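Local atomic coordinates of beta 1-3 glucanase (Clostridium beijerinckii NCIMB 8052, PDB entry 5H4E), a protein that probably hydrolyses beta-1,3-glucans, as expected of a glycoside hydrolase family 64 beta-1,3-glucanase domain. Residues P51-L63 with L105-Y119. Residues are numbered along the deposited sequence; the frame is centred on the assembly and turned at random.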
ATOM      1  N   PRO A  51      -0.700 -19.198 -14.866  1.00 25.51           N
ATOM      2  CA  PRO A  51       0.666 -18.653 -14.903  1.00 26.29           C
ATOM      3  C   PRO A  51       0.825 -17.538 -15.926  1.00 25.33           C
ATOM      4  O   PRO A  51       0.327 -17.665 -17.044  1.00 23.81           O
ATOM      5  CB  PRO A  51       1.517 -19.866 -15.293  1.00 25.93           C
ATOM      6  CG  PRO A  51       0.716 -21.041 -14.810  1.00 26.20           C
ATOM      7  CD  PRO A  51      -0.712 -20.657 -15.071  1.00 25.13           C
ATOM      8  N   MET A  52       1.478 -16.444 -15.544  1.00 27.07           N
ATOM      9  CA  MET A  52       1.823 -15.439 -16.537  1.00 31.34           C
ATOM     10  C   MET A  52       2.913 -15.983 -17.449  1.00 32.20           C
ATOM     11  O   MET A  52       3.864 -16.624 -16.993  1.00 33.05           O
ATOM     12  CB  MET A  52       2.303 -14.141 -15.889  1.00 32.50           C
ATOM     13  CG  MET A  52       1.262 -13.394 -15.089  1.00 28.66           C
ATOM     14  SD  MET A  52       1.969 -11.836 -14.526  1.00 26.29           S
ATOM     15  CE  MET A  52       0.760 -11.363 -13.291  1.00 23.35           C
ATOM     16  N   LYS A  53       2.776 -15.705 -18.732  1.00 34.38           N
ATOM     17  CA  LYS A  53       3.815 -16.024 -19.695  1.00 40.00           C
ATOM     18  C   LYS A  53       4.113 -14.802 -20.566  1.00 40.16           C
ATOM     19  O   LYS A  53       3.188 -14.118 -21.018  1.00 33.22           O
ATOM     20  CB  LYS A  53       3.396 -17.219 -20.551  1.00 34.12           C
ATOM     21  CG  LYS A  53       2.054 -17.067 -21.251  1.00 33.98           C
ATOM     22  CD  LYS A  53       1.718 -18.336 -22.020  1.00 36.41           C
ATOM     23  CE  LYS A  53       0.224 -18.609 -22.070  1.00 32.02           C
ATOM     24  NZ  LYS A  53      -0.543 -17.706 -22.999  1.00 36.88           N
ATOM     25  N   ILE A  54       5.401 -14.542 -20.800  1.00 39.65           N
ATOM     26  CA  ILE A  54       5.843 -13.425 -21.650  1.00 37.96           C
ATOM     27  C   ILE A  54       5.040 -13.290 -22.954  1.00 33.29           C
ATOM     28  O   ILE A  54       4.841 -12.192 -23.470  1.00 35.47           O
ATOM     29  CB  ILE A  54       7.345 -13.551 -22.008  1.00 38.95           C
ATOM     30  CG1 ILE A  54       7.859 -12.245 -22.602  1.00 35.81           C
ATOM     31  CG2 ILE A  54       7.604 -14.710 -22.967  1.00 40.31           C
ATOM     32  CD1 ILE A  54       8.169 -11.219 -21.554  1.00 38.47           C
ATOM     33  N   SER A  55       4.545 -14.407 -23.470  1.00 37.48           N
ATOM     34  CA  SER A  55       3.795 -14.398 -24.715  1.00 32.71           C
ATOM     35  C   SER A  55       2.422 -13.729 -24.583  1.00 35.03           C
ATOM     36  O   SER A  55       1.776 -13.431 -25.583  1.00 34.27           O
ATOM     37  CB  SER A  55       3.652 -15.834 -25.234  1.00 38.29           C
ATOM     38  OG  SER A  55       3.643 -16.777 -24.172  1.00 34.87           O
ATOM     39  N   ASP A  56       1.985 -13.477 -23.352  1.00 36.15           N
ATOM     40  CA  ASP A  56       0.686 -12.842 -23.117  1.00 33.29           C
ATOM     41  C   ASP A  56       0.606 -11.405 -23.641  1.00 34.20           C
ATOM     42  O   ASP A  56      -0.480 -10.924 -23.965  1.00 36.54           O
ATOM     43  CB  ASP A  56       0.347 -12.869 -21.622  1.00 34.61           C
ATOM     44  CG  ASP A  56      -0.050 -14.254 -21.144  1.00 35.57           C
ATOM     45  OD1 ASP A  56      -0.672 -14.984 -21.946  1.00 38.90           O
ATOM     46  OD2 ASP A  56       0.261 -14.613 -19.981  1.00 29.89           O
ATOM     47  N   ASN A  57       1.749 -10.731 -23.735  1.00 32.93           N
ATOM     48  CA  ASN A  57       1.789  -9.362 -24.255  1.00 31.04           C
ATOM     49  C   ASN A  57       1.294  -9.271 -25.703  1.00 34.61           C
ATOM     50  O   ASN A  57       0.742  -8.252 -26.118  1.00 36.22           O
ATOM     51  CB  ASN A  57       3.208  -8.799 -24.165  1.00 30.03           C
ATOM     52  CG  ASN A  57       3.677  -8.607 -22.738  1.00 32.95           C
ATOM     53  OD1 ASN A  57       2.883  -8.340 -21.832  1.00 29.21           O
ATOM     54  ND2 ASN A  57       4.978  -8.736 -22.528  1.00 29.38           N
ATOM     55  N   ASP A  58       1.475 -10.346 -26.465  1.00 40.53           N
ATOM     56  CA  ASP A  58       1.184 -10.316 -27.901  1.00 40.41           C
ATOM     57  C   ASP A  58      -0.010 -11.171 -28.310  1.00 44.69           C
ATOM     58  O   ASP A  58      -0.448 -11.112 -29.461  1.00 46.86           O
ATOM     59  CB  ASP A  58       2.408 -10.776 -28.694  1.00 45.36           C
ATOM     60  CG  ASP A  58       3.609  -9.894 -28.474  1.00 39.63           C
ATOM     61  OD1 ASP A  58       3.448  -8.656 -28.525  1.00 42.94           O
ATOM     62  OD2 ASP A  58       4.715 -10.441 -28.252  1.00 47.42           O
ATOM     63  N   ALA A  59      -0.532 -11.960 -27.376  1.00 40.97           N
ATOM     64  CA  ALA A  59      -1.657 -12.849 -27.656  1.00 45.59           C
ATOM     65  C   ALA A  59      -2.900 -12.089 -28.128  1.00 42.56           C
ATOM     66  O   ALA A  59      -2.975 -10.870 -28.012  1.00 46.08           O
ATOM     67  CB  ALA A  59      -1.983 -13.683 -26.419  1.00 40.40           C
ATOM     68  N   ALA A  60      -3.867 -12.824 -28.670  1.00 48.95           N
ATOM     69  CA  ALA A  60      -5.114 -12.243 -29.167  1.00 47.90           C
ATOM     70  C   ALA A  60      -5.830 -11.392 -28.119  1.00 48.39           C
ATOM     71  O   ALA A  60      -6.032 -11.826 -26.980  1.00 46.58           O
ATOM     72  CB  ALA A  60      -6.052 -13.350 -29.664  1.00 46.62           C
ATOM     73  N   GLY A  61      -6.223 -10.186 -28.519  1.00 47.36           N
ATOM     74  CA  GLY A  61      -6.922  -9.270 -27.634  1.00 40.34           C
ATOM     75  C   GLY A  61      -6.009  -8.456 -26.738  1.00 41.64           C
ATOM     76  O   GLY A  61      -6.451  -7.893 -25.743  1.00 39.52           O
ATOM     77  N   HIS A  62      -4.729  -8.392 -27.085  1.00 40.22           N
ATOM     78  CA  HIS A  62      -3.779  -7.646 -26.272  1.00 37.44           C
ATOM     79  C   HIS A  62      -3.970  -6.151 -26.467  1.00 37.94           C
ATOM     80  O   HIS A  62      -4.698  -5.714 -27.361  1.00 35.86           O
ATOM     81  CB  HIS A  62      -2.335  -8.020 -26.604  1.00 35.11           C
ATOM     82  CG  HIS A  62      -1.889  -7.601 -27.975  1.00 40.38           C
ATOM     83  ND1 HIS A  62      -1.646  -6.281 -28.317  1.00 43.01           N
ATOM     84  CD2 HIS A  62      -1.598  -8.324 -29.085  1.00 43.07           C
ATOM     85  CE1 HIS A  62      -1.269  -6.211 -29.582  1.00 41.24           C
ATOM     86  NE2 HIS A  62      -1.219  -7.442 -30.067  1.00 43.67           N
ATOM     87  N   LEU A  63      -3.312  -5.368 -25.619  1.00 32.89           N
ATOM     88  CA  LEU A  63      -3.427  -3.927 -25.673  1.00 30.54           C
ATOM     89  C   LEU A  63      -2.211  -3.349 -26.372  1.00 29.07           C
ATOM     90  O   LEU A  63      -1.140  -3.945 -26.360  1.00 31.82           O
ATOM     91  CB  LEU A  63      -3.568  -3.348 -24.254  1.00 30.88           C
ATOM     92  CG  LEU A  63      -4.791  -3.798 -23.448  1.00 26.85           C
ATOM     93  CD1 LEU A  63      -4.688  -3.366 -21.963  1.00 25.48           C
ATOM     94  CD2 LEU A  63      -6.064  -3.250 -24.072  1.00 28.68           C
ATOM     95  N   LEU A 105      -5.805  -1.091 -17.457  1.00 19.29           N
ATOM     96  CA  LEU A 105      -4.407  -0.715 -17.304  1.00 18.52           C
ATOM     97  C   LEU A 105      -3.564  -1.456 -18.329  1.00 24.80           C
ATOM     98  O   LEU A 105      -3.977  -2.501 -18.849  1.00 22.11           O
ATOM     99  CB  LEU A 105      -3.925  -1.016 -15.884  1.00 22.79           C
ATOM    100  CG  LEU A 105      -4.662  -0.226 -14.798  1.00 17.80           C
ATOM    101  CD1 LEU A 105      -4.128  -0.569 -13.427  1.00 17.10           C
ATOM    102  CD2 LEU A 105      -4.469   1.251 -15.088  1.00 19.34           C
ATOM    103  N   TYR A 106      -2.402  -0.895 -18.641  1.00 19.91           N
ATOM    104  CA  TYR A 106      -1.437  -1.561 -19.513  1.00 23.99           C
ATOM    105  C   TYR A 106      -0.354  -2.247 -18.685  1.00 26.20           C
ATOM    106  O   TYR A 106       0.568  -1.588 -18.189  1.00 22.50           O
ATOM    107  CB  TYR A 106      -0.785  -0.567 -20.467  1.00 22.49           C
ATOM    108  CG  TYR A 106      -1.728   0.181 -21.368  1.00 25.63           C
ATOM    109  CD1 TYR A 106      -2.140  -0.355 -22.587  1.00 24.27           C
ATOM    110  CD2 TYR A 106      -2.186   1.442 -21.021  1.00 24.79           C
ATOM    111  CE1 TYR A 106      -2.997   0.336 -23.420  1.00 26.30           C
ATOM    112  CE2 TYR A 106      -3.043   2.146 -21.847  1.00 24.08           C
ATOM    113  CZ  TYR A 106      -3.441   1.591 -23.051  1.00 31.04           C
ATOM    114  OH  TYR A 106      -4.290   2.298 -23.866  1.00 30.49           O
ATOM    115  N   ILE A 107      -0.471  -3.564 -18.531  1.00 22.42           N
ATOM    116  CA  ILE A 107       0.481  -4.328 -17.739  1.00 24.76           C
ATOM    117  C   ILE A 107       1.432  -5.130 -18.634  1.00 22.59           C
ATOM    118  O   ILE A 107       0.996  -6.012 -19.378  1.00 24.34           O
ATOM    119  CB  ILE A 107      -0.256  -5.284 -16.772  1.00 23.33           C
ATOM    120  CG1 ILE A 107      -1.052  -4.471 -15.735  1.00 23.57           C
ATOM    121  CG2 ILE A 107       0.721  -6.238 -16.122  1.00 25.49           C
ATOM    122  CD1 ILE A 107      -1.890  -5.317 -14.790  1.00 24.80           C
ATOM    123  N   LYS A 108       2.724  -4.816 -18.557  1.00 25.78           N
ATOM    124  CA  LYS A 108       3.761  -5.510 -19.332  1.00 28.76           C
ATOM    125  C   LYS A 108       4.308  -6.742 -18.602  1.00 28.48           C
ATOM    126  O   LYS A 108       4.904  -6.616 -17.532  1.00 31.11           O
ATOM    127  CB  LYS A 108       4.913  -4.546 -19.641  1.00 32.33           C
ATOM    128  CG  LYS A 108       5.988  -5.077 -20.596  1.00 29.27           C
ATOM    129  CD  LYS A 108       5.482  -5.094 -22.027  1.00 33.72           C
ATOM    130  CE  LYS A 108       6.626  -5.172 -23.035  1.00 35.00           C
ATOM    131  NZ  LYS A 108       6.117  -4.909 -24.421  1.00 36.56           N
ATOM    132  N   VAL A 109       4.126  -7.929 -19.181  1.00 28.11           N
ATOM    133  CA  VAL A 109       4.722  -9.134 -18.600  1.00 30.18           C
ATOM    134  C   VAL A 109       6.193  -9.199 -19.009  1.00 31.42           C
ATOM    135  O   VAL A 109       6.544  -8.839 -20.132  1.00 33.64           O
ATOM    136  CB  VAL A 109       3.996 -10.435 -19.044  1.00 32.64           C
ATOM    137  CG1 VAL A 109       4.612 -11.657 -18.344  1.00 32.87           C
ATOM    138  CG2 VAL A 109       2.506 -10.350 -18.753  1.00 29.93           C
ATOM    139  N   ASN A 110       7.050  -9.655 -18.103  1.00 34.18           N
ATOM    140  CA  ASN A 110       8.490  -9.622 -18.339  1.00 38.84           C
ATOM    141  C   ASN A 110       9.247 -10.794 -17.716  1.00 44.74           C
ATOM    142  O   ASN A 110       8.677 -11.867 -17.497  1.00 44.94           O
ATOM    143  CB  ASN A 110       9.064  -8.307 -17.810  1.00 31.52           C
ATOM    144  CG  ASN A 110       8.759  -8.077 -16.337  1.00 35.80           C
ATOM    145  OD1 ASN A 110       8.697  -9.017 -15.542  1.00 37.45           O
ATOM    146  ND2 ASN A 110       8.565  -6.817 -15.968  1.00 30.71           N
ATOM    147  N   GLN A 111      10.537 -10.565 -17.457  1.00 41.93           N
ATOM    148  CA  GLN A 111      11.375 -11.418 -16.617  1.00 39.88           C
ATOM    149  C   GLN A 111      12.148 -10.536 -15.617  1.00 47.97           C
ATOM    150  O   GLN A 111      12.865  -9.610 -16.017  1.00 45.43           O
ATOM    151  CB  GLN A 111      12.359 -12.262 -17.449  1.00 35.30           C
ATOM    152  CG  GLN A 111      13.518 -12.801 -16.597  1.00 35.88           C
ATOM    153  CD  GLN A 111      14.588 -13.554 -17.374  1.00 36.83           C
ATOM    154  OE1 GLN A 111      14.290 -14.451 -18.165  1.00 33.28           O
ATOM    155  NE2 GLN A 111      15.852 -13.209 -17.124  1.00 33.79           N
ATOM    156  N   ALA A 112      11.988 -10.811 -14.323  1.00 46.44           N
ATOM    157  CA  ALA A 112      12.788 -10.138 -13.297  1.00 47.59           C
ATOM    158  C   ALA A 112      14.243 -10.640 -13.310  1.00 45.79           C
ATOM    159  O   ALA A 112      14.534 -11.730 -13.815  1.00 45.73           O
ATOM    160  CB  ALA A 112      12.166 -10.336 -11.921  1.00 49.35           C
ATOM    161  N   ALA A 113      15.151  -9.840 -12.757  1.00 49.00           N
ATOM    162  CA  ALA A 113      16.580 -10.143 -12.820  1.00 42.77           C
ATOM    163  C   ALA A 113      16.925 -11.461 -12.121  1.00 43.16           C
ATOM    164  O   ALA A 113      17.844 -12.170 -12.554  1.00 41.32           O
ATOM    165  CB  ALA A 113      17.390  -8.994 -12.222  1.00 43.52           C
ATOM    166  N   ASP A 114      16.174 -11.805 -11.071  1.00 40.78           N
ATOM    167  CA  ASP A 114      16.462 -13.020 -10.290  1.00 42.40           C
ATOM    168  C   ASP A 114      16.115 -14.316 -11.038  1.00 38.80           C
ATOM    169  O   ASP A 114      16.387 -15.419 -10.551  1.00 29.44           O
ATOM    170  CB  ASP A 114      15.741 -12.974  -8.929  1.00 41.98           C
ATOM    171  CG  ASP A 114      14.247 -13.322  -9.012  1.00 48.14           C
ATOM    172  OD1 ASP A 114      13.652 -13.325 -10.121  1.00 44.92           O
ATOM    173  OD2 ASP A 114      13.660 -13.582  -7.932  1.00 45.22           O
ATOM    174  N   GLY A 115      15.506 -14.175 -12.213  1.00 35.55           N
ATOM    175  CA  GLY A 115      15.319 -15.301 -13.109  1.00 37.16           C
ATOM    176  C   GLY A 115      13.881 -15.618 -13.442  1.00 35.65           C
ATOM    177  O   GLY A 115      13.611 -16.298 -14.427  1.00 32.95           O
ATOM    178  N   LEU A 116      12.958 -15.118 -12.622  1.00 40.86           N
ATOM    179  CA  LEU A 116      11.550 -15.512 -12.716  1.00 38.52           C
ATOM    180  C   LEU A 116      10.664 -14.531 -13.495  1.00 40.87           C
ATOM    181  O   LEU A 116      10.918 -13.316 -13.525  1.00 34.41           O
ATOM    182  CB  LEU A 116      10.977 -15.710 -11.309  1.00 41.14           C
ATOM    183  CG  LEU A 116      11.597 -16.858 -10.505  1.00 39.00           C
ATOM    184  CD1 LEU A 116      10.928 -16.983  -9.139  1.00 39.74           C
ATOM    185  CD2 LEU A 116      11.487 -18.163 -11.282  1.00 34.08           C
ATOM    186  N   ILE A 117       9.609 -15.080 -14.100  1.00 41.42           N
ATOM    187  CA  ILE A 117       8.667 -14.321 -14.921  1.00 38.52           C
ATOM    188  C   ILE A 117       7.727 -13.449 -14.094  1.00 38.71           C
ATOM    189  O   ILE A 117       7.018 -13.950 -13.226  1.00 39.26           O
ATOM    190  CB  ILE A 117       7.809 -15.257 -15.779  1.00 33.39           C
ATOM    191  CG1 ILE A 117       8.697 -16.146 -16.651  1.00 42.00           C
ATOM    192  CG2 ILE A 117       6.815 -14.462 -16.608  1.00 37.70           C
ATOM    193  CD1 ILE A 117       9.841 -15.414 -17.330  1.00 45.13           C
ATOM    194  N   GLY A 118       7.709 -12.149 -14.370  1.00 37.55           N
ATOM    195  CA  GLY A 118       6.909 -11.234 -13.576  1.00 33.52           C
ATOM    196  C   GLY A 118       6.131 -10.227 -14.393  1.00 30.99           C
ATOM    197  O   GLY A 118       5.930 -10.386 -15.594  1.00 29.23           O
ATOM    198  N   TYR A 119       5.673  -9.170 -13.734  1.00 32.15           N
ATOM    199  CA  TYR A 119       4.944  -8.129 -14.447  1.00 29.77           C
ATOM    200  C   TYR A 119       5.332  -6.747 -13.934  1.00 26.61           C
ATOM    201  O   TYR A 119       5.783  -6.588 -12.791  1.00 28.10           O
ATOM    202  CB  TYR A 119       3.429  -8.328 -14.319  1.00 28.99           C
ATOM    203  CG  TYR A 119       2.880  -7.953 -12.959  1.00 27.18           C
ATOM    204  CD1 TYR A 119       2.370  -6.681 -12.718  1.00 25.86           C
ATOM    205  CD2 TYR A 119       2.882  -8.871 -11.908  1.00 28.07           C
ATOM    206  CE1 TYR A 119       1.868  -6.329 -11.469  1.00 24.15           C
ATOM    207  CE2 TYR A 119       2.378  -8.533 -10.651  1.00 25.12           C
ATOM    208  CZ  TYR A 119       1.873  -7.255 -10.443  1.00 28.89           C
ATOM    209  OH  TYR A 119       1.362  -6.901  -9.210  1.00 25.62           O
TER
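N57 reaches from the end of the short 3-10 turn 54-57 to the backbone of V109 and grips both of its polar atoms with one carboxamide. V109 N donates to N57 OD1 at 3.0 Å, nearly straight at 166° and on a lone pair in the carbonyl plane; N57 ND2 returns a bond to V109 O at 2.9 Å, with V109 O almost in the plane of the N57 amide. In N57, chi1 -67° puts CG anti to the carbonyl carbon, and chi2 -31° turns the amide so that both ends face V109, closing a ring of hydrogen bonds. The aliphatic part of K108 runs past the same amide, its CD near ND2, while its NZ goes on to N73 O.

Around this bridge the remaining contacts are made mainly by apolar side chains. V109 CG1 lies 3.9 Å from I54 N, where the turn begins, and touches M52 CB more loosely; I54 lays CD1 along the strand against V109 O and N110 CA. M52, extended beyond CG, carries its methyl to the Y119 ring: CE is 3.6 Å from CD2, and SD makes an oblique Met-aromatic contact. I117 CG2 rests on M52 O at the outer margin. At the far end of the loop, L63 crosses Y106 at about a right angle, with L63 CB 3.7 Å from Y106 CD1.

D56 holds the turn from within, its OD2 accepting from K53 N and Y77 OH and its OD1 salt-bridged to K53 NZ at 2.9 Å. The contact thus fastens the loop joining strands 49-51 and 63-67 to the hairpin 108-111/117-120. Both ends of the amide of buried N57 are bonded to V109, and OD1 also takes a weak bond from S75 N, which should fix its rotation; directional bonds thus set the loop's position along the strand, with M52, packed against both V109 and Y119, adding less directional apolar contact.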